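Local coordinates for protein annexin B22 (Schistosoma mansoni, PDB 4MDU) that binds acidic phospholipid membranes in a calcium-dependent manner, aggregates liposomes when calcium is present, and takes part in worm reproduction and host-parasite interaction, at residues D323-D326 / I327-A330; T354-L358 / M359-Y363. One frame throughout, in Å; residues are numbered along the deposited sequence.

Contact 1 of 2, residues D323-D326 / I327-A330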
# COMPACT_ATOMS: atom_id res chain seq x y z
N ASP B 323 13.67 12.08 18.10
CA ASP B 323 14.78 11.29 17.63
C ASP B 323 15.24 11.68 16.22
O ASP B 323 15.90 10.91 15.54
CB ASP B 323 14.38 9.81 17.65
CG ASP B 323 13.02 9.58 17.04
OD1 ASP B 323 12.47 10.54 16.43
OD2 ASP B 323 12.48 8.46 17.19
N LEU B 324 14.86 12.87 15.78
CA LEU B 324 15.12 13.26 14.40
C LEU B 324 16.62 13.22 14.00
O LEU B 324 16.96 12.75 12.94
CB LEU B 324 14.47 14.62 14.07
CG LEU B 324 14.74 15.10 12.64
CD1 LEU B 324 14.27 14.07 11.61
CD2 LEU B 324 14.07 16.45 12.40
N GLN B 325 17.52 13.67 14.87
CA GLN B 325 18.94 13.58 14.56
C GLN B 325 19.38 12.15 14.22
O GLN B 325 20.14 11.94 13.27
CB GLN B 325 19.81 14.13 15.69
CG GLN B 325 21.28 14.22 15.31
CD GLN B 325 21.54 15.24 14.21
OE1 GLN B 325 22.19 14.93 13.20
NE2 GLN B 325 21.02 16.45 14.38
N ASP B 326 18.90 11.17 14.98
CA ASP B 326 19.27 9.80 14.71
C ASP B 326 18.67 9.34 13.40
O ASP B 326 19.26 8.53 12.68
CB ASP B 326 18.83 8.88 15.87
CG ASP B 326 19.65 9.12 17.12
OD1 ASP B 326 19.06 9.23 18.22
OD2 ASP B 326 20.88 9.22 17.01
N ILE B 327 17.50 9.86 13.09
CA ILE B 327 16.84 9.56 11.83
C ILE B 327 17.62 10.19 10.67
O ILE B 327 17.70 9.62 9.58
CB ILE B 327 15.39 10.09 11.84
CG1 ILE B 327 14.54 9.29 12.84
CG2 ILE B 327 14.78 10.08 10.44
CD1 ILE B 327 13.27 10.01 13.27
N MET B 328 18.17 11.37 10.90
CA MET B 328 18.98 12.04 9.88
C MET B 328 20.23 11.22 9.55
O MET B 328 20.56 11.02 8.38
CB MET B 328 19.33 13.46 10.31
CG MET B 328 18.17 14.44 10.14
SD MET B 328 18.39 15.97 11.08
CE MET B 328 19.99 16.51 10.51
N ASP B 329 20.92 10.73 10.57
CA ASP B 329 22.11 9.90 10.33
C ASP B 329 21.75 8.67 9.51
O ASP B 329 22.41 8.37 8.52
CB ASP B 329 22.76 9.48 11.64
CG ASP B 329 23.30 10.67 12.41
OD1 ASP B 329 23.33 11.78 11.86
OD2 ASP B 329 23.69 10.48 13.58
N ALA B 330 20.70 7.97 9.92
CA ALA B 330 20.24 6.80 9.19
C ALA B 330 19.88 7.15 7.75
O ALA B 330 20.20 6.42 6.82
CB ALA B 330 19.05 6.16 9.89

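Contact 2 of 2, residues T354-L358 / M359-Y363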
# COMPACT_ATOMS: atom_id res chain seq x y z
N THR B 354 11.35 26.57 6.73
CA THR B 354 10.80 26.10 8.00
C THR B 354 11.24 24.66 8.28
O THR B 354 11.70 24.36 9.36
CB THR B 354 9.27 26.18 8.04
OG1 THR B 354 8.84 27.53 7.80
CG2 THR B 354 8.77 25.71 9.41
N LEU B 355 11.10 23.78 7.29
CA LEU B 355 11.50 22.38 7.47
C LEU B 355 12.99 22.27 7.81
O LEU B 355 13.38 21.47 8.66
CB LEU B 355 11.19 21.56 6.22
CG LEU B 355 9.73 21.52 5.76
CD1 LEU B 355 9.59 20.53 4.62
CD2 LEU B 355 8.78 21.15 6.90
N CYS B 356 13.82 23.07 7.13
CA CYS B 356 15.26 23.03 7.36
C CYS B 356 15.60 23.44 8.79
O CYS B 356 16.51 22.88 9.41
CB CYS B 356 16.00 23.92 6.34
SG CYS B 356 15.91 23.22 4.67
N VAL B 357 14.87 24.42 9.31
CA VAL B 357 15.15 24.92 10.65
C VAL B 357 14.75 23.88 11.70
O VAL B 357 15.45 23.70 12.68
CB VAL B 357 14.44 26.25 10.88
CG1 VAL B 357 14.45 26.64 12.37
CG2 VAL B 357 15.09 27.31 10.03
N LEU B 358 13.65 23.18 11.46
CA LEU B 358 13.27 22.08 12.33
C LEU B 358 14.42 21.09 12.50
O LEU B 358 14.65 20.60 13.60
CB LEU B 358 12.02 21.37 11.80
CG LEU B 358 10.68 22.10 11.89
CD1 LEU B 358 9.62 21.31 11.13
CD2 LEU B 358 10.25 22.30 13.35
N MET B 359 15.15 20.81 11.43
CA MET B 359 16.25 19.83 11.50
C MET B 359 17.52 20.44 12.10
O MET B 359 18.50 19.73 12.36
CB MET B 359 16.57 19.28 10.11
CG MET B 359 15.52 18.32 9.55
SD MET B 359 15.87 17.88 7.82
CE MET B 359 15.38 19.38 6.97
N GLY B 360 17.51 21.75 12.30
CA GLY B 360 18.64 22.43 12.91
C GLY B 360 19.40 23.42 12.03
O GLY B 360 20.26 24.16 12.52
N GLU B 361 19.09 23.46 10.74
CA GLU B 361 19.81 24.38 9.86
C GLU B 361 19.22 25.79 9.91
O GLU B 361 18.41 26.15 9.06
CB GLU B 361 19.88 23.88 8.41
CG GLU B 361 20.85 24.74 7.56
CD GLU B 361 20.52 24.75 6.08
OE1 GLU B 361 19.33 24.87 5.72
OE2 GLU B 361 21.47 24.65 5.27
N ILE B 362 19.63 26.57 10.89
CA ILE B 362 19.16 27.95 11.05
C ILE B 362 19.89 28.91 10.12
O ILE B 362 21.12 28.93 10.09
CB ILE B 362 19.37 28.45 12.50
CG1 ILE B 362 18.39 27.78 13.47
CG2 ILE B 362 19.18 29.96 12.56
CD1 ILE B 362 18.09 26.34 13.15
N TYR B 363 19.15 29.72 9.37
CA TYR B 363 19.75 30.83 8.64
C TYR B 363 19.32 32.16 9.25
O TYR B 363 18.13 32.48 9.30
CB TYR B 363 19.40 30.78 7.16

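Contact 1 of 2, residues D323-D326 / I327-A330
I327 reaches back along the first turn of helix 324-335 and lays its CD1 methyl beside the carboxylate of D323, 3.3 Å from OD1. CG1 stands beside the backbone N (chi1 -68°), and from there the branch runs past the D323 carbonyl oxygen, with CG1 3.4 Å from D323 O. The same residue is gripped through its backbone, where I327 N donates to D323 O at 3.1 Å. L324 crosses it at about a right angle, its CD1 4.1 Å from I327 CB. A beta-branched, wholly apolar chain suits this buried place, for I327 also packs on I294 and L298 of helix 290-301. OD2 of D323 forms salt bridges to R290 and R319.

M328 turns to the neighbouring face. Its SD lies 4.1 Å from L324 CG, and the bend at chi3 (54°) carries CE over to the amide of Q325, 3.8 Å from OE1. A flexible, weakly polar thioether can pack on the leucine and still lie against the amide. Farther round, Q325 OE1 and D329 OD1, two acceptors, come within 3.6 Å without a hydrogen bond, the amide and carboxylate planes 56° apart. D326 and D329 both form salt bridges to R27, which should ease the repulsion between them. Successive i to i+4 bonds joining D323-D326 to I327-A330 mark the N-terminal turns of an alpha-helix in the fourth annexin repeat.

Contact 2 of 2, residues T354-L358 / M359-Y363
M359 folds its side chain back over the last turn of helix 349-358. Its CB sits 3.7 Å from C356 O, and CG, placed beside the backbone N by a chi1 of -72°, passes 3.9 Å from L355 O. The chain then bends at SD (chi3 -75°), so that CE ends 3.4 Å from L355 O and also rests on C356 CA. Unbranched methionine is slim enough to curl against the carbonyl oxygens of the turn, and L339 of helix 339-346 also touches it.

Helix 349-358 closes here with a Schellman motif: E361 N donates to C356 O at 3.0 Å, and G360 N to V357 O, the latter donor lying well above the carbonyl plane. G360 has a positive phi of 115°, where a CB would jam against the preceding carbonyl oxygen, hence glycine.

Beyond the turn, E361 brings OE1 to 3.5 Å from C356 CB, a small residue beside which the carboxylate can lie. Its charge is met by K344 at OE2 and R353 at OE1. I362 crosses V357 at about a right angle, with its CD1 methyl 3.7 Å from V357 CG1; both side chains also touch N61 of helix 56-63, in the first annexin repeat.

Contact 1 lies at the start of helix 324-335 and contact 2 at the end of helix 349-358, in series along the fourth annexin repeat, with centres about 14 Å apart. They meet through M359: its CG lies 3.7 Å from L324 CD2, and its CB 3.9 Å from M328 SD. L339 of helix 339-346 touches all three of these side chains and so joins both contacts. The side chain of I327 is about 9 Å from that of M302, which binds calcium, and that of L355 about 7 Å from those of M302 and D346; no calcium is bound in this apo structure. No calcium-binding residue of the protein lies within either contact.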